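Local coordinates for beta-glucoside kinase (PDB 4HTL), which phosphorylates cellobiose with ATP to give cellobiose-6'-phosphate and may also regulate transcription of the cellobiose-PTS operon, at residues 69-77 with 84-92; 104-115 with 137-147. All coordinates share one frame; numbering follows the deposited sequence. Where two conformers were deposited one is given.

Interaction 1. Residues 69-77 with 84-92; sequences NPKTGLITM and FDNFNLKEW
Ile-75 of strand 74-77 pairs with Phe-87 in an antiparallel beta hairpin, closed by backbone bonds in both directions: Ile-75 N to Phe-87 O and Phe-87 N to Ile-75 O, each 3.0 Å. A G1 beta bulge sets Asn-86 and Phe-87 together opposite Ile-75. The buried side belongs to Ile-75, whose CG2 comes within 3.3 Å of Phe-84 O. Its CD1 lies 3.9 Å from Leu-89 CB, the two side chains running alongside, and 4.0 Å from Phe-84 CB. Ile-103 of strand 101-105 touches both Ile-75 and Leu-89, while Phe-84 and Leu-89 rest on Leu-44 of helix 40-52. The other side is nearer solvent: Leu-74, partly exposed, brings CD1 to 3.8 Å from OD1 of the exposed Asn-86. Toward helix 89-97 the chains close up again, and Gly-73 CA sits a tight 3.5 Å from Lys-90 CB. Asn-88 is the N-cap of this helix and works both ways, OD1 accepting from Glu-91 N while ND2 donates to Thr-72 O. With CG anti to the backbone N (chi1 180°) and the chain extended beyond it, Lys-90 runs along the 71-73 turn until NZ donates to Lys-71 O at 2.8 Å.

Interaction 2. Residues 104-115 with 137-147; sequences ENDANCALLAEK and GGIFSNGELVR
Glu-104 OE1 is gripped by Arg-147 NE and by a water that also joins Arg-147 NH2, at the point where strand 101-105 runs into helix 106-117 and meets the 135-145 hairpin of the second sheet in this actin-like ATPase fold. The salt bridge from Arg-147 NE to Glu-104 OE1 is 2.8 Å long and nearly straight (167°). It reaches the syn lone pair of the oxygen, and carboxylate and guanidinium are almost coplanar, 17° apart. The other oxygen, OE2, takes two N-H groups: Asn-105 N on its anti side and Asn-108 ND2 at 3.0 Å from above the carboxylate plane. Holding both oxygens should fix the carboxylate's rotation.

Asn-108 links this polar cluster to the hairpin. A second water accepts from Ile-139 N and donates to Asn-108 OD1 and Val-146 O, bridging the helix to strand 135-141 and to the backbone of Val-146. The Leu-145 side chain crosses that of Asn-108 obliquely, CD1 3.6 Å from Asn-108 OD1 and CD2 3.4 Å from Glu-104 OE1. One residue before Asn-108, Ala-107 CB presses on Gly-137 O at 3.2 Å.

Farther along the helix the contact turns apolar. Leu-111 spreads its two methyls along one face of the strand: CD1 lies 3.4 Å from Gly-138 C, where the glycine has no side chain in the way, and CD2 reaches Phe-140 CD1. From the second subunit, Leu-235 packs on Ile-139, and Asn-142 ND2 bonds to Leu-145 O. Lys-115 bends at chi2 (63°) to cross the Phe-140 side chain nearly at a right angle before its NZ goes on to the carbonyls of Gln-121 and Leu-123; on the way, CE lies 3.7 Å from Phe-140 CZ.

The two contacts follow one another along the chain: helix 89-97 leads through strand 101-105 into helix 106-117. Their centres lie about 18 Å apart, yet they touch at Pro-70: CG is 3.5 Å from Arg-147 NE and CB 3.9 Å from Glu-104 OE1, so the proline ring packs against the salt bridge of interaction 2. Strand 101-105 serves both contacts, Ile-103 toward interaction 1 and Glu-104 in interaction 2. Interaction 1 comes up to the ATP site inferred by similarity, the Phe-84 side chain about 4 Å from that of Ile-11; interaction 2 stands farther off, the Ala-107 side chain about 9 Å from that of Asp-10.

Interaction 1. Residues 69-77 with 84-92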
loop_
_atom_site.group_PDB
_atom_site.type_symbol
_atom_site.label_atom_id
_atom_site.label_comp_id
_atom_site.label_asym_id
_atom_site.label_seq_id
_atom_site.Cartn_x
_atom_site.Cartn_y
_atom_site.Cartn_z
ATOM N N ASN A 69 16.068 -1.875 -11.513
ATOM C CA ASN A 69 16.637 -2.857 -10.617
ATOM C C ASN A 69 17.867 -2.198 -10.008
ATOM O O ASN A 69 18.837 -1.917 -10.699
ATOM C CB ASN A 69 16.980 -4.133 -11.373
ATOM C CG ASN A 69 17.600 -5.195 -10.494
ATOM O OD1 ASN A 69 18.300 -4.886 -9.526
ATOM N ND2 ASN A 69 17.353 -6.468 -10.833
ATOM N N PRO A 70 17.809 -1.909 -8.713
ATOM C CA PRO A 70 18.853 -1.101 -8.112
ATOM C C PRO A 70 20.162 -1.852 -7.930
ATOM O O PRO A 70 21.165 -1.212 -7.693
ATOM C CB PRO A 70 18.255 -0.723 -6.776
ATOM C CG PRO A 70 17.358 -1.863 -6.434
ATOM C CD PRO A 70 16.807 -2.351 -7.734
ATOM N N LYS A 71 20.164 -3.189 -7.997
ATOM C CA LYS A 71 21.405 -3.950 -7.866
ATOM C C LYS A 71 22.103 -4.131 -9.234
ATOM O O LYS A 71 23.320 -3.983 -9.328
ATOM C CB LYS A 71 21.161 -5.324 -7.196
ATOM C CG LYS A 71 20.849 -5.224 -5.699
ATOM C CD LYS A 71 20.896 -6.568 -4.969
ATOM C CE LYS A 71 20.606 -6.415 -3.474
ATOM N NZ LYS A 71 20.124 -7.667 -2.807
ATOM N N THR A 72 21.334 -4.471 -10.274
ATOM C CA THR A 72 21.878 -4.689 -11.609
ATOM C C THR A 72 21.990 -3.436 -12.489
ATOM O O THR A 72 22.804 -3.406 -13.434
ATOM C CB THR A 72 21.101 -5.732 -12.410
ATOM O OG1 THR A 72 19.815 -5.216 -12.760
ATOM C CG2 THR A 72 20.964 -7.062 -11.645
ATOM N N GLY A 73 21.167 -2.429 -12.201
ATOM C CA GLY A 73 21.128 -1.189 -12.985
ATOM C C GLY A 73 20.237 -1.264 -14.215
ATOM O O GLY A 73 20.179 -0.324 -15.014
ATOM N N LEU A 74 19.518 -2.368 -14.380
ATOM C CA LEU A 74 18.631 -2.493 -15.530
ATOM C C LEU A 74 17.355 -1.704 -15.347
ATOM O O LEU A 74 16.582 -1.972 -14.415
ATOM C CB LEU A 74 18.293 -3.965 -15.797
ATOM C CG LEU A 74 17.327 -4.250 -16.945
ATOM C CD1 LEU A 74 17.956 -3.820 -18.267
ATOM C CD2 LEU A 74 16.976 -5.731 -16.954
ATOM N N ILE A 75 17.124 -0.752 -16.249
ATOM C CA ILE A 75 15.857 0.012 -16.335
ATOM C C ILE A 75 14.942 -0.787 -17.226
ATOM O O ILE A 75 15.192 -0.924 -18.416
ATOM C CB ILE A 75 16.044 1.417 -16.947
ATOM C CG1 ILE A 75 17.035 2.234 -16.120
ATOM C CG2 ILE A 75 14.707 2.182 -17.049
ATOM C CD1 ILE A 75 17.404 3.590 -16.714
ATOM N N THR A 76 13.900 -1.355 -16.631
ATOM C CA THR A 76 12.975 -2.184 -17.369
ATOM C C THR A 76 11.958 -1.326 -18.129
ATOM O O THR A 76 11.532 -1.691 -19.194
ATOM C CB THR A 76 12.295 -3.184 -16.428
ATOM O OG1 THR A 76 11.575 -2.472 -15.427
ATOM C CG2 THR A 76 13.374 -4.032 -15.720
HETATM N N MSE A 77 11.590 -0.177 -17.578
HETATM C CA MSE A 77 10.636 0.745 -18.211
HETATM C C MSE A 77 11.171 2.122 -17.885
HETATM O O MSE A 77 11.316 2.450 -16.713
HETATM C CB MSE A 77 9.230 0.552 -17.608
HETATM C CG MSE A 77 8.052 1.193 -18.371
HETATM SE SE MSE A 77 7.630 3.100 -18.073
HETATM C CE MSE A 77 7.470 3.213 -16.143
ATOM N N PHE A 84 15.429 4.503 -22.612
ATOM C CA PHE A 84 15.918 3.774 -21.466
ATOM C C PHE A 84 15.086 2.503 -21.169
ATOM O O PHE A 84 15.394 1.789 -20.220
ATOM C CB PHE A 84 15.958 4.689 -20.226
ATOM C CG PHE A 84 16.995 5.795 -20.269
ATOM C CD1 PHE A 84 17.932 5.903 -21.296
ATOM C CD2 PHE A 84 17.031 6.748 -19.261
ATOM C CE1 PHE A 84 18.870 6.926 -21.317
ATOM C CE2 PHE A 84 17.982 7.761 -19.269
ATOM C CZ PHE A 84 18.902 7.850 -20.303
ATOM N N ASP A 85 14.053 2.203 -21.957
ATOM C CA ASP A 85 13.345 0.904 -21.798
ATOM C C ASP A 85 14.305 -0.270 -22.031
ATOM O O ASP A 85 14.987 -0.338 -23.063
ATOM C CB ASP A 85 12.208 0.749 -22.808
ATOM C CG ASP A 85 11.057 1.696 -22.578
ATOM O OD1 ASP A 85 10.846 2.195 -21.441
ATOM O OD2 ASP A 85 10.325 1.920 -23.566
ATOM N N ASN A 86 14.324 -1.211 -21.097
ATOM C CA ASN A 86 15.209 -2.369 -21.189
ATOM C C ASN A 86 16.658 -1.940 -21.461
ATOM O O ASN A 86 17.329 -2.528 -22.316
ATOM C CB ASN A 86 14.714 -3.353 -22.280
ATOM C CG ASN A 86 15.474 -4.648 -22.257
ATOM O OD1 ASN A 86 15.875 -5.117 -21.193
ATOM N ND2 ASN A 86 15.718 -5.218 -23.429
ATOM N N PHE A 87 17.129 -0.929 -20.718
ATOM C CA PHE A 87 18.477 -0.378 -20.886
ATOM C C PHE A 87 19.232 -0.451 -19.578
ATOM O O PHE A 87 18.764 0.086 -18.569
ATOM C CB PHE A 87 18.367 1.088 -21.312
ATOM C CG PHE A 87 19.676 1.784 -21.482
ATOM C CD1 PHE A 87 20.706 1.212 -22.243
ATOM C CD2 PHE A 87 19.875 3.046 -20.933
ATOM C CE1 PHE A 87 21.919 1.875 -22.411
ATOM C CE2 PHE A 87 21.082 3.712 -21.118
ATOM C CZ PHE A 87 22.103 3.125 -21.846
ATOM N N ASN A 88 20.393 -1.093 -19.581
ATOM C CA ASN A 88 21.216 -1.114 -18.394
ATOM C C ASN A 88 22.120 0.115 -18.356
ATOM O O ASN A 88 23.248 0.109 -18.831
ATOM C CB ASN A 88 21.990 -2.403 -18.253
ATOM C CG ASN A 88 22.475 -2.605 -16.840
ATOM O OD1 ASN A 88 23.038 -1.679 -16.240
ATOM N ND2 ASN A 88 22.188 -3.776 -16.269
ATOM N N LEU A 89 21.592 1.162 -17.724
ATOM C CA LEU A 89 22.286 2.448 -17.611
ATOM C C LEU A 89 23.494 2.331 -16.669
ATOM O O LEU A 89 24.515 2.994 -16.872
ATOM C CB LEU A 89 21.322 3.526 -17.144
ATOM C CG LEU A 89 21.931 4.915 -16.904
ATOM C CD1 LEU A 89 22.645 5.472 -18.133
ATOM C CD2 LEU A 89 20.822 5.863 -16.440
ATOM N N LYS A 90 23.409 1.469 -15.666
ATOM C CA LYS A 90 24.587 1.216 -14.786
ATOM C C LYS A 90 25.744 0.651 -15.603
ATOM O O LYS A 90 26.878 1.136 -15.506
ATOM C CB LYS A 90 24.229 0.271 -13.639
ATOM C CG LYS A 90 25.364 -0.073 -12.665
ATOM C CD LYS A 90 24.910 -0.989 -11.528
ATOM C CE LYS A 90 26.132 -1.607 -10.822
ATOM N NZ LYS A 90 25.694 -2.476 -9.705
ATOM N N GLU A 91 25.475 -0.368 -16.408
ATOM C CA GLU A 91 26.545 -0.997 -17.187
ATOM C C GLU A 91 27.091 -0.073 -18.267
ATOM O O GLU A 91 28.274 -0.123 -18.570
ATOM C CB GLU A 91 26.077 -2.293 -17.807
ATOM C CG GLU A 91 25.934 -3.410 -16.799
ATOM C CD GLU A 91 25.367 -4.676 -17.408
ATOM O OE1 GLU A 91 25.268 -5.664 -16.659
ATOM O OE2 GLU A 91 25.010 -4.690 -18.613
ATOM N N TRP A 92 26.225 0.760 -18.845
ATOM C CA TRP A 92 26.649 1.749 -19.829
ATOM C C TRP A 92 27.628 2.714 -19.224
ATOM O O TRP A 92 28.704 2.942 -19.781
ATOM C CB TRP A 92 25.440 2.498 -20.397
ATOM C CG TRP A 92 25.786 3.422 -21.537
ATOM C CD1 TRP A 92 25.904 3.099 -22.882
ATOM C CD2 TRP A 92 26.060 4.870 -21.467
ATOM N NE1 TRP A 92 26.231 4.215 -23.633
ATOM C CE2 TRP A 92 26.331 5.309 -22.842
ATOM C CE3 TRP A 92 26.086 5.806 -20.447
ATOM C CZ2 TRP A 92 26.631 6.639 -23.149
ATOM C CZ3 TRP A 92 26.386 7.139 -20.766
ATOM C CH2 TRP A 92 26.655 7.543 -22.089
#

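Interaction 2. Residues 104-115 with 137-147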
loop_
_atom_site.group_PDB
_atom_site.type_symbol
_atom_site.label_atom_id
_atom_site.label_comp_id
_atom_site.label_asym_id
_atom_site.label_seq_id
_atom_site.Cartn_x
_atom_site.Cartn_y
_atom_site.Cartn_z
ATOM N N GLU A 104 18.871 4.323 -8.986
ATOM C CA GLU A 104 17.637 4.089 -8.234
ATOM C C GLU A 104 16.566 4.961 -8.900
ATOM O O GLU A 104 16.878 5.920 -9.605
ATOM C CB GLU A 104 17.831 4.436 -6.746
ATOM C CG GLU A 104 16.598 4.312 -5.812
ATOM C CD GLU A 104 15.930 2.969 -5.804
ATOM O OE1 GLU A 104 16.279 2.148 -4.958
ATOM O OE2 GLU A 104 15.021 2.745 -6.644
ATOM N N ASN A 105 15.304 4.617 -8.714
ATOM C CA ASN A 105 14.169 5.368 -9.231
ATOM C C ASN A 105 14.052 6.759 -8.604
ATOM O O ASN A 105 14.424 6.938 -7.438
ATOM C CB ASN A 105 12.918 4.516 -8.987
ATOM C CG ASN A 105 11.638 5.313 -8.986
ATOM O OD1 ASN A 105 11.215 5.812 -7.939
ATOM N ND2 ASN A 105 10.970 5.372 -10.149
ATOM N N ASP A 106 13.502 7.718 -9.350
ATOM C CA ASP A 106 13.468 9.117 -8.927
ATOM C C ASP A 106 12.663 9.390 -7.652
ATOM O O ASP A 106 13.108 10.147 -6.785
ATOM C CB ASP A 106 13.078 10.051 -10.071
ATOM C CG ASP A 106 11.713 9.792 -10.633
ATOM O OD1 ASP A 106 11.132 8.727 -10.420
ATOM O OD2 ASP A 106 11.212 10.695 -11.312
ATOM N N ALA A 107 11.484 8.780 -7.552
ATOM C CA ALA A 107 10.630 8.930 -6.340
ATOM C C ALA A 107 11.301 8.304 -5.114
ATOM O O ALA A 107 11.320 8.887 -4.018
ATOM C CB ALA A 107 9.230 8.395 -6.561
ATOM N N ASN A 108 11.891 7.132 -5.322
ATOM C CA ASN A 108 12.649 6.470 -4.290
ATOM C C ASN A 108 13.816 7.282 -3.841
ATOM O O ASN A 108 14.023 7.390 -2.643
ATOM C CB ASN A 108 13.119 5.084 -4.707
ATOM C CG ASN A 108 11.954 4.078 -4.888
ATOM O OD1 ASN A 108 10.817 4.343 -4.483
ATOM N ND2 ASN A 108 12.253 2.930 -5.527
ATOM N N CYS A 109 14.548 7.910 -4.771
ATOM C CA CYS A 109 15.674 8.759 -4.383
ATOM C C CYS A 109 15.196 9.955 -3.533
ATOM O O CYS A 109 15.782 10.265 -2.508
ATOM C CB CYS A 109 16.441 9.246 -5.610
ATOM S SG CYS A 109 17.476 7.986 -6.353
ATOM N N ALA A 110 14.089 10.571 -3.898
ATOM C CA ALA A 110 13.605 11.707 -3.138
ATOM C C ALA A 110 13.193 11.251 -1.750
ATOM O O ALA A 110 13.398 11.991 -0.781
ATOM C CB ALA A 110 12.436 12.425 -3.833
ATOM N N LEU A 111 12.647 10.041 -1.629
ATOM C CA LEU A 111 12.330 9.538 -0.302
ATOM C C LEU A 111 13.630 9.321 0.506
ATOM O O LEU A 111 13.692 9.637 1.669
ATOM C CB LEU A 111 11.546 8.254 -0.381
ATOM C CG LEU A 111 11.096 7.670 0.969
ATOM C CD1 LEU A 111 9.768 6.932 0.838
ATOM C CD2 LEU A 111 12.183 6.728 1.535
ATOM N N LEU A 112 14.630 8.750 -0.138
ATOM C CA LEU A 112 15.905 8.504 0.519
ATOM C C LEU A 112 16.552 9.794 1.015
ATOM O O LEU A 112 17.168 9.785 2.077
ATOM C CB LEU A 112 16.835 7.700 -0.384
ATOM C CG LEU A 112 16.454 6.224 -0.658
ATOM C CD1 LEU A 112 17.393 5.623 -1.714
ATOM C CD2 LEU A 112 16.322 5.343 0.585
ATOM N N ALA A 113 16.383 10.892 0.278
ATOM C CA ALA A 113 16.855 12.197 0.741
ATOM C C ALA A 113 16.142 12.575 2.058
ATOM O O ALA A 113 16.778 13.074 3.027
ATOM C CB ALA A 113 16.718 13.272 -0.324
ATOM N N GLU A 114 14.838 12.340 2.088
ATOM C CA GLU A 114 14.053 12.591 3.299
ATOM C C GLU A 114 14.543 11.765 4.515
ATOM O O GLU A 114 14.639 12.289 5.649
ATOM C CB GLU A 114 12.540 12.364 3.024
ATOM C CG GLU A 114 11.626 13.217 3.907
ATOM C CD GLU A 114 11.763 14.688 3.641
ATOM O OE1 GLU A 114 12.204 15.434 4.539
ATOM O OE2 GLU A 114 11.439 15.059 2.516
ATOM N N LYS A 115 14.845 10.489 4.259
ATOM C CA LYS A 115 15.373 9.552 5.267
ATOM C C LYS A 115 16.781 9.995 5.744
ATOM O O LYS A 115 17.111 9.937 6.936
ATOM C CB LYS A 115 15.431 8.121 4.721
ATOM C CG LYS A 115 16.126 7.128 5.640
ATOM C CD LYS A 115 15.346 7.004 6.964
ATOM C CE LYS A 115 15.809 5.924 7.945
ATOM N NZ LYS A 115 14.996 5.993 9.224
ATOM N N GLY A 137 5.087 8.554 -5.825
ATOM C CA GLY A 137 5.052 7.901 -4.561
ATOM C C GLY A 137 6.352 7.227 -4.245
ATOM O O GLY A 137 7.008 6.664 -5.127
ATOM N N GLY A 138 6.666 7.244 -2.957
ATOM C CA GLY A 138 7.699 6.375 -2.355
ATOM C C GLY A 138 7.204 5.802 -1.018
ATOM O O GLY A 138 6.475 6.449 -0.241
ATOM N N ILE A 139 7.635 4.578 -0.738
ATOM C CA ILE A 139 7.202 3.828 0.448
ATOM C C ILE A 139 8.413 3.414 1.280
ATOM O O ILE A 139 9.306 2.729 0.782
ATOM C CB ILE A 139 6.490 2.514 0.053
ATOM C CG1 ILE A 139 5.286 2.796 -0.851
ATOM C CG2 ILE A 139 6.075 1.691 1.295
ATOM C CD1 ILE A 139 4.887 1.625 -1.743
ATOM N N PHE A 140 8.351 3.731 2.573
ATOM C CA PHE A 140 9.339 3.266 3.568
ATOM C C PHE A 140 8.510 2.492 4.619
ATOM O O PHE A 140 7.649 3.065 5.290
ATOM C CB PHE A 140 10.081 4.445 4.169
ATOM C CG PHE A 140 11.455 4.122 4.691
ATOM C CD1 PHE A 140 12.492 3.878 3.808
ATOM C CD2 PHE A 140 11.731 4.157 6.039
ATOM C CE1 PHE A 140 13.759 3.598 4.277
ATOM C CE2 PHE A 140 13.016 3.906 6.503
ATOM C CZ PHE A 140 14.026 3.656 5.615
ATOM N N SER A 141 8.749 1.181 4.682
ATOM C CA SER A 141 8.054 0.281 5.631
ATOM C C SER A 141 9.106 -0.569 6.344
ATOM O O SER A 141 10.032 -1.078 5.726
ATOM C CB SER A 141 7.074 -0.620 4.958
ATOM O OG SER A 141 6.021 0.050 4.307
ATOM N N ASN A 142 8.915 -0.771 7.628
ATOM C CA ASN A 142 9.883 -1.543 8.405
ATOM C C ASN A 142 11.324 -1.114 8.245
ATOM O O ASN A 142 12.254 -1.953 8.294
ATOM C CB ASN A 142 9.874 -2.993 8.041
ATOM C CG ASN A 142 8.632 -3.698 8.463
ATOM O OD1 ASN A 142 8.136 -3.478 9.558
ATOM N ND2 ASN A 142 8.136 -4.583 7.608
ATOM N N GLY A 143 11.522 0.186 8.117
ATOM C CA GLY A 143 12.867 0.759 8.081
ATOM C C GLY A 143 13.593 0.545 6.769
ATOM O O GLY A 143 14.798 0.737 6.725
ATOM N N GLU A 144 12.860 0.213 5.694
ATOM C CA GLU A 144 13.414 -0.106 4.370
ATOM C C GLU A 144 12.543 0.461 3.251
ATOM O O GLU A 144 11.333 0.459 3.387
ATOM C CB GLU A 144 13.359 -1.618 4.158
ATOM C CG GLU A 144 14.522 -2.418 4.658
ATOM C CD GLU A 144 14.392 -3.824 4.154
ATOM O OE1 GLU A 144 14.740 -4.059 2.965
ATOM O OE2 GLU A 144 13.877 -4.658 4.924
ATOM N N LEU A 145 13.154 0.873 2.125
ATOM C CA LEU A 145 12.410 1.207 0.957
ATOM C C LEU A 145 11.661 -0.050 0.438
ATOM O O LEU A 145 12.223 -1.151 0.394
ATOM C CB LEU A 145 13.407 1.745 -0.075
ATOM C CG LEU A 145 13.006 2.305 -1.401
ATOM C CD1 LEU A 145 12.144 3.560 -1.267
ATOM C CD2 LEU A 145 14.290 2.563 -2.199
ATOM N N VAL A 146 10.411 0.157 0.033
ATOM C CA VAL A 146 9.652 -0.902 -0.596
ATOM C C VAL A 146 9.676 -0.624 -2.093
ATOM O O VAL A 146 9.033 0.276 -2.581
ATOM C CB VAL A 146 8.209 -0.984 -0.070
ATOM C CG1 VAL A 146 7.405 -1.998 -0.900
ATOM C CG2 VAL A 146 8.169 -1.270 1.441
ATOM N N ARG A 147 10.410 -1.438 -2.826
ATOM C CA ARG A 147 10.557 -1.251 -4.286
ATOM C C ARG A 147 9.590 -2.109 -5.085
ATOM O O ARG A 147 9.330 -1.813 -6.223
ATOM C CB ARG A 147 11.971 -1.557 -4.725
ATOM C CG ARG A 147 13.018 -0.681 -4.077
ATOM C CD ARG A 147 14.387 -0.994 -4.616
ATOM N NE ARG A 147 15.453 -0.340 -3.894
ATOM C CZ ARG A 147 15.914 -0.755 -2.718
ATOM N NH1 ARG A 147 15.385 -1.826 -2.124
ATOM N NH2 ARG A 147 16.898 -0.120 -2.145
HETATM O O HOH W 1 17.867 2.249 -2.795
HETATM O O HOH W 2 8.753 3.061 -2.965
HETATM O O HOH W 3 9.963 1.216 -6.575
#